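Local coordinates for uncharacterized protein Atu1735 (Agrobacterium tumefaciens, PDB 2PPX) that is of unknown function but carries an XRE-family-like helix-turn-helix and so probably binds DNA, perhaps as a transcriptional regulator, at residues L42-E47 with A51-P56; L78-I81 with G87-A90. All blocks are in the same frame, centred on the assembly; numbering follows the deposited sequence.

Interaction 1 of 2, residues L42-E47 with A51-P56; sequences LKLTQE and ARYHIP. With SO4 (sulfate ion), chain G; SO4 (sulfate ion), chain E.
Arg52, which packs on Leu44, gives its NH1 to O2 of a sulfate ion at 2.9 Å, nearly straight with an N-H...O angle of 173°; NH2 adds weak, longer bonds to O1 and O3 of the same ion. The sulfate sulfur lies in the guanidinium plane, at its edge, while Leu44 CD2 sits 3.5 Å above one face, displaced toward the rim. The Arg52 chain runs outward with CG trans to the backbone N (chi1 -172°) and bends only at chi3; the Arg52 and Leu44 side chains cross at about a right angle. Its CG methylene rests over the centre of one face of its neighbour's ring, Tyr53. Leu44 CD1 meets that ring at its edge, 4.2 Å from Tyr53 CE2, and Leu42 CD1 approaches Tyr53 OH at 4.0 Å. The hydroxyl itself is hydrogen-bonded to the Pro85 carbonyl, which ties helix 46-53 to helix 85-92. Between the segments the backbone bond from Ala51 N to Glu47 O, 3.0 Å, is an ordinary i+4 helical bond. Leu44 thus packs on both Arg52 and Tyr53, Leu42 on Tyr53 alone, and the arginine charge is met by an anion probably from the crystallisation liquor.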
loop_
_atom_site.group_PDB
_atom_site.type_symbol
_atom_site.label_atom_id
_atom_site.label_comp_id
_atom_site.label_asym_id
_atom_site.label_seq_id
_atom_site.Cartn_x
_atom_site.Cartn_y
_atom_site.Cartn_z
ATOM N N LEU A 42 1.285 -10.975 22.656
ATOM C CA LEU A 42 -0.118 -11.363 22.762
ATOM C C LEU A 42 -0.333 -12.885 22.658
ATOM O O LEU A 42 -1.468 -13.340 22.771
ATOM C CB LEU A 42 -0.943 -10.654 21.674
ATOM C CG LEU A 42 -0.943 -9.121 21.687
ATOM C CD1 LEU A 42 -1.798 -8.574 20.539
ATOM C CD2 LEU A 42 -1.396 -8.578 23.049
ATOM N N LYS A 43 0.749 -13.639 22.434
ATOM C CA LYS A 43 0.695 -15.101 22.302
ATOM C C LYS A 43 -0.235 -15.571 21.178
ATOM O O LYS A 43 -1.004 -16.526 21.345
ATOM C CB LYS A 43 0.303 -15.773 23.629
ATOM C CG LYS A 43 1.472 -16.083 24.555
ATOM C CD LYS A 43 1.212 -17.354 25.370
ATOM C CE LYS A 43 0.075 -17.191 26.378
ATOM N NZ LYS A 43 -0.093 -18.384 27.267
ATOM N N LEU A 44 -0.153 -14.897 20.037
ATOM C CA LEU A 44 -0.957 -15.237 18.876
ATOM C C LEU A 44 -0.065 -15.780 17.791
ATOM O O LEU A 44 1.049 -15.293 17.587
ATOM C CB LEU A 44 -1.723 -14.015 18.349
ATOM C CG LEU A 44 -2.724 -13.466 19.379
ATOM C CD1 LEU A 44 -3.354 -12.189 18.844
ATOM C CD2 LEU A 44 -3.800 -14.505 19.801
ATOM N N THR A 45 -0.549 -16.797 17.087
ATOM C CA THR A 45 0.148 -17.243 15.890
ATOM C C THR A 45 -0.036 -16.196 14.785
ATOM O O THR A 45 -0.861 -15.270 14.902
ATOM C CB THR A 45 -0.412 -18.592 15.374
ATOM O OG1 THR A 45 -1.737 -18.376 14.892
ATOM C CG2 THR A 45 -0.418 -19.686 16.466
ATOM N N GLN A 46 0.720 -16.333 13.703
ATOM C CA GLN A 46 0.561 -15.417 12.569
ATOM C C GLN A 46 -0.867 -15.448 12.016
ATOM O O GLN A 46 -1.453 -14.395 11.733
ATOM C CB GLN A 46 1.574 -15.714 11.465
ATOM C CG GLN A 46 3.063 -15.448 11.903
ATOM C CD GLN A 46 4.038 -15.711 10.760
ATOM O OE1 GLN A 46 3.830 -16.626 9.977
ATOM N NE2 GLN A 46 5.088 -14.899 10.649
ATOM N N GLU A 47 -1.426 -16.648 11.895
ATOM C CA GLU A 47 -2.795 -16.879 11.421
ATOM C C GLU A 47 -3.828 -16.174 12.287
ATOM O O GLU A 47 -4.744 -15.515 11.805
ATOM C CB GLU A 47 -3.099 -18.392 11.437
ATOM C CG GLU A 47 -2.374 -19.203 10.368
ATOM C CD GLU A 47 -0.877 -19.461 10.635
ATOM O OE1 GLU A 47 -0.268 -20.026 9.697
ATOM O OE2 GLU A 47 -0.313 -19.125 11.726
ATOM N N ALA A 51 -6.131 -12.868 11.303
ATOM C CA ALA A 51 -7.592 -12.893 11.312
ATOM C C ALA A 51 -8.170 -11.907 12.341
ATOM O O ALA A 51 -9.148 -11.219 12.057
ATOM C CB ALA A 51 -8.131 -14.320 11.586
ATOM N N ARG A 52 -7.567 -11.826 13.518
ATOM C CA ARG A 52 -8.090 -10.945 14.565
ATOM C C ARG A 52 -7.991 -9.450 14.192
ATOM O O ARG A 52 -8.913 -8.662 14.473
ATOM C CB ARG A 52 -7.376 -11.214 15.886
ATOM C CG ARG A 52 -7.968 -10.498 17.066
ATOM C CD ARG A 52 -7.357 -11.013 18.355
ATOM N NE ARG A 52 -7.758 -12.397 18.604
ATOM C CZ ARG A 52 -7.458 -13.085 19.707
ATOM N NH1 ARG A 52 -6.758 -12.526 20.684
ATOM N NH2 ARG A 52 -7.859 -14.339 19.824
ATOM N N TYR A 53 -6.896 -9.083 13.534
ATOM C CA TYR A 53 -6.613 -7.673 13.238
ATOM C C TYR A 53 -6.718 -7.256 11.773
ATOM O O TYR A 53 -6.392 -6.119 11.436
ATOM C CB TYR A 53 -5.257 -7.256 13.858
ATOM C CG TYR A 53 -5.311 -7.380 15.361
ATOM C CD1 TYR A 53 -6.144 -6.544 16.119
ATOM C CD2 TYR A 53 -4.570 -8.358 16.030
ATOM C CE1 TYR A 53 -6.225 -6.673 17.511
ATOM C CE2 TYR A 53 -4.623 -8.483 17.439
ATOM C CZ TYR A 53 -5.476 -7.641 18.155
ATOM O OH TYR A 53 -5.587 -7.740 19.509
ATOM N N HIS A 54 -7.209 -8.166 10.924
ATOM C CA HIS A 54 -7.468 -7.904 9.502
ATOM C C HIS A 54 -6.231 -7.429 8.744
ATOM O O HIS A 54 -6.277 -6.462 7.976
ATOM C CB HIS A 54 -8.645 -6.939 9.328
ATOM C CG HIS A 54 -9.916 -7.416 9.976
ATOM N ND1 HIS A 54 -11.149 -7.256 9.395
ATOM C CD2 HIS A 54 -10.130 -8.105 11.119
ATOM C CE1 HIS A 54 -12.079 -7.789 10.170
ATOM N NE2 HIS A 54 -11.487 -8.311 11.225
ATOM N N ILE A 55 -5.118 -8.105 8.988
ATOM C CA ILE A 55 -3.882 -7.848 8.233
ATOM C C ILE A 55 -3.614 -9.104 7.388
ATOM O O ILE A 55 -3.456 -10.182 7.931
ATOM C CB ILE A 55 -2.715 -7.557 9.153
ATOM C CG1 ILE A 55 -3.000 -6.272 9.990
ATOM C CG2 ILE A 55 -1.384 -7.418 8.358
ATOM C CD1 ILE A 55 -2.121 -6.148 11.181
ATOM N N PRO A 56 -3.586 -8.960 6.065
ATOM C CA PRO A 56 -3.432 -10.153 5.194
ATOM C C PRO A 56 -2.141 -10.895 5.587
ATOM O O PRO A 56 -1.152 -10.283 5.990
ATOM C CB PRO A 56 -3.343 -9.555 3.772
ATOM C CG PRO A 56 -4.004 -8.205 3.893
ATOM C CD PRO A 56 -3.644 -7.703 5.294
HETATM S S SO4 G . -6.992 -15.074 23.309
HETATM O O1 SO4 G . -6.884 -16.295 22.505
HETATM O O2 SO4 G . -5.906 -14.151 22.988
HETATM O O3 SO4 G . -8.281 -14.430 23.059
HETATM O O4 SO4 G . -6.924 -15.404 24.731
HETATM S S SO4 E . -12.581 -6.565 5.324
HETATM O O1 SO4 E . -12.510 -5.118 5.568
HETATM O O2 SO4 E . -12.094 -6.860 3.978
HETATM O O3 SO4 E . -11.776 -7.339 6.271
HETATM O O4 SO4 E . -13.974 -6.973 5.467
#

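Interaction 2 of 2, residues L78-I81 with G87-A90; sequences LKII and GTAA
Between 78-81 and 87-90 the backbones come nearest at Ile81 and Thr88, whose CA atoms lie 5.9 Å apart; the segments belong to helix 72-83 and helix 85-92, two consecutive helices joined by a very short connection. Thr88 points its CB toward the first helix and contacts both isoleucines there. Its methyl CG2, trans to the backbone N, touches Ile81 CG1 at 3.9 Å. The hydroxyl occupies the other branch, beside the backbone N (chi1 -58°), and comes within 3.6 Å of Ile80 CG2. Thr88 OG1 also lies 3.5 Å from the Ile80 carbonyl O, but its assigned hydrogen bond goes to the Asp84 carbonyl, at the junction of the two helices. In both pairs the side chains meet at about a right angle. The buried surface is modest, 110 Å² in all. Tyr53 of helix 46-53 packs against Ile81 and Thr88, and in the assembly Ile80 and Thr88 of a second subunit pack reciprocally on Thr88 and Ile80. Two consecutive helices, turned sharply against each other, thus meet through one threonine that gives its methyl to one isoleucine and sets its hydroxyl beside the other, the buried hydroxyl being satisfied by a carbonyl of the connection.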
loop_
_atom_site.group_PDB
_atom_site.type_symbol
_atom_site.label_atom_id
_atom_site.label_comp_id
_atom_site.label_asym_id
_atom_site.label_seq_id
_atom_site.Cartn_x
_atom_site.Cartn_y
_atom_site.Cartn_z
ATOM N N LEU A 78 -0.943 -0.422 14.165
ATOM C CA LEU A 78 -0.154 -1.298 15.037
ATOM C C LEU A 78 0.075 -0.705 16.399
ATOM O O LEU A 78 0.070 -1.421 17.400
ATOM C CB LEU A 78 1.217 -1.626 14.400
ATOM C CG LEU A 78 1.079 -2.571 13.211
ATOM C CD1 LEU A 78 2.366 -2.722 12.423
ATOM C CD2 LEU A 78 0.511 -3.965 13.667
ATOM N N LYS A 79 0.268 0.605 16.454
ATOM C CA LYS A 79 0.346 1.270 17.751
ATOM C C LYS A 79 -0.965 1.167 18.551
ATOM O O LYS A 79 -0.949 0.960 19.775
ATOM C CB LYS A 79 0.799 2.719 17.591
ATOM C CG LYS A 79 0.724 3.495 18.918
ATOM C CD LYS A 79 2.006 4.258 19.171
ATOM C CE LYS A 79 2.077 4.754 20.620
ATOM N NZ LYS A 79 2.383 6.209 20.596
ATOM N N ILE A 80 -2.117 1.263 17.873
ATOM C CA ILE A 80 -3.392 1.149 18.581
ATOM C C ILE A 80 -3.594 -0.256 19.094
ATOM O O ILE A 80 -4.063 -0.445 20.223
ATOM C CB ILE A 80 -4.631 1.517 17.693
ATOM C CG1 ILE A 80 -4.422 2.867 17.009
ATOM C CG2 ILE A 80 -5.891 1.501 18.558
ATOM C CD1 ILE A 80 -4.130 3.980 17.945
ATOM N N ILE A 81 -3.254 -1.234 18.264
ATOM C CA ILE A 81 -3.323 -2.645 18.675
ATOM C C ILE A 81 -2.481 -2.843 19.946
ATOM O O ILE A 81 -2.944 -3.410 20.937
ATOM C CB ILE A 81 -2.819 -3.607 17.551
ATOM C CG1 ILE A 81 -3.749 -3.560 16.335
ATOM C CG2 ILE A 81 -2.660 -5.053 18.097
ATOM C CD1 ILE A 81 -3.202 -4.281 15.116
ATOM N N GLY A 87 -9.600 -4.175 23.073
ATOM C CA GLY A 87 -10.561 -3.181 22.583
ATOM C C GLY A 87 -10.536 -3.145 21.070
ATOM O O GLY A 87 -11.589 -3.100 20.429
ATOM N N THR A 88 -9.327 -3.212 20.497
ATOM C CA THR A 88 -9.170 -3.188 19.047
ATOM C C THR A 88 -9.827 -4.419 18.405
ATOM O O THR A 88 -10.593 -4.290 17.451
ATOM C CB THR A 88 -7.677 -3.022 18.618
ATOM O OG1 THR A 88 -7.167 -1.812 19.191
ATOM C CG2 THR A 88 -7.548 -2.938 17.104
ATOM N N ALA A 89 -9.528 -5.596 18.947
ATOM C CA ALA A 89 -10.072 -6.846 18.438
ATOM C C ALA A 89 -11.604 -6.850 18.522
ATOM O O ALA A 89 -12.270 -7.260 17.579
ATOM C CB ALA A 89 -9.490 -8.028 19.210
ATOM N N ALA A 90 -12.142 -6.369 19.644
ATOM C CA ALA A 90 -13.599 -6.309 19.870
ATOM C C ALA A 90 -14.292 -5.354 18.903
ATOM O O ALA A 90 -15.364 -5.664 18.367
ATOM C CB ALA A 90 -13.904 -5.933 21.318
#

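Interaction 1 is a surface contact within and just before helix 46-53, whereas interaction 2 is buried and joins helix 72-83 to helix 85-92; their centres lie 11 Å apart. They come together at Tyr53, whose CG is 3.8 Å from Ile81 CD1, and at Arg52, whose CG is 3.6 Å from Ala89 CB. The pair of C-terminal helices thus packs directly on the end of a helix within the helix-turn-helix range. Interaction 1 mixes an outer rim, where Arg52 and His54 each bond a sulfate ion probably from the crystallisation liquor, with a Tyr53-leucine packing that reaches inward to interaction 2; there the contact is aliphatic and its one hydroxyl bonds to backbone. Both contacts touch the second subunit.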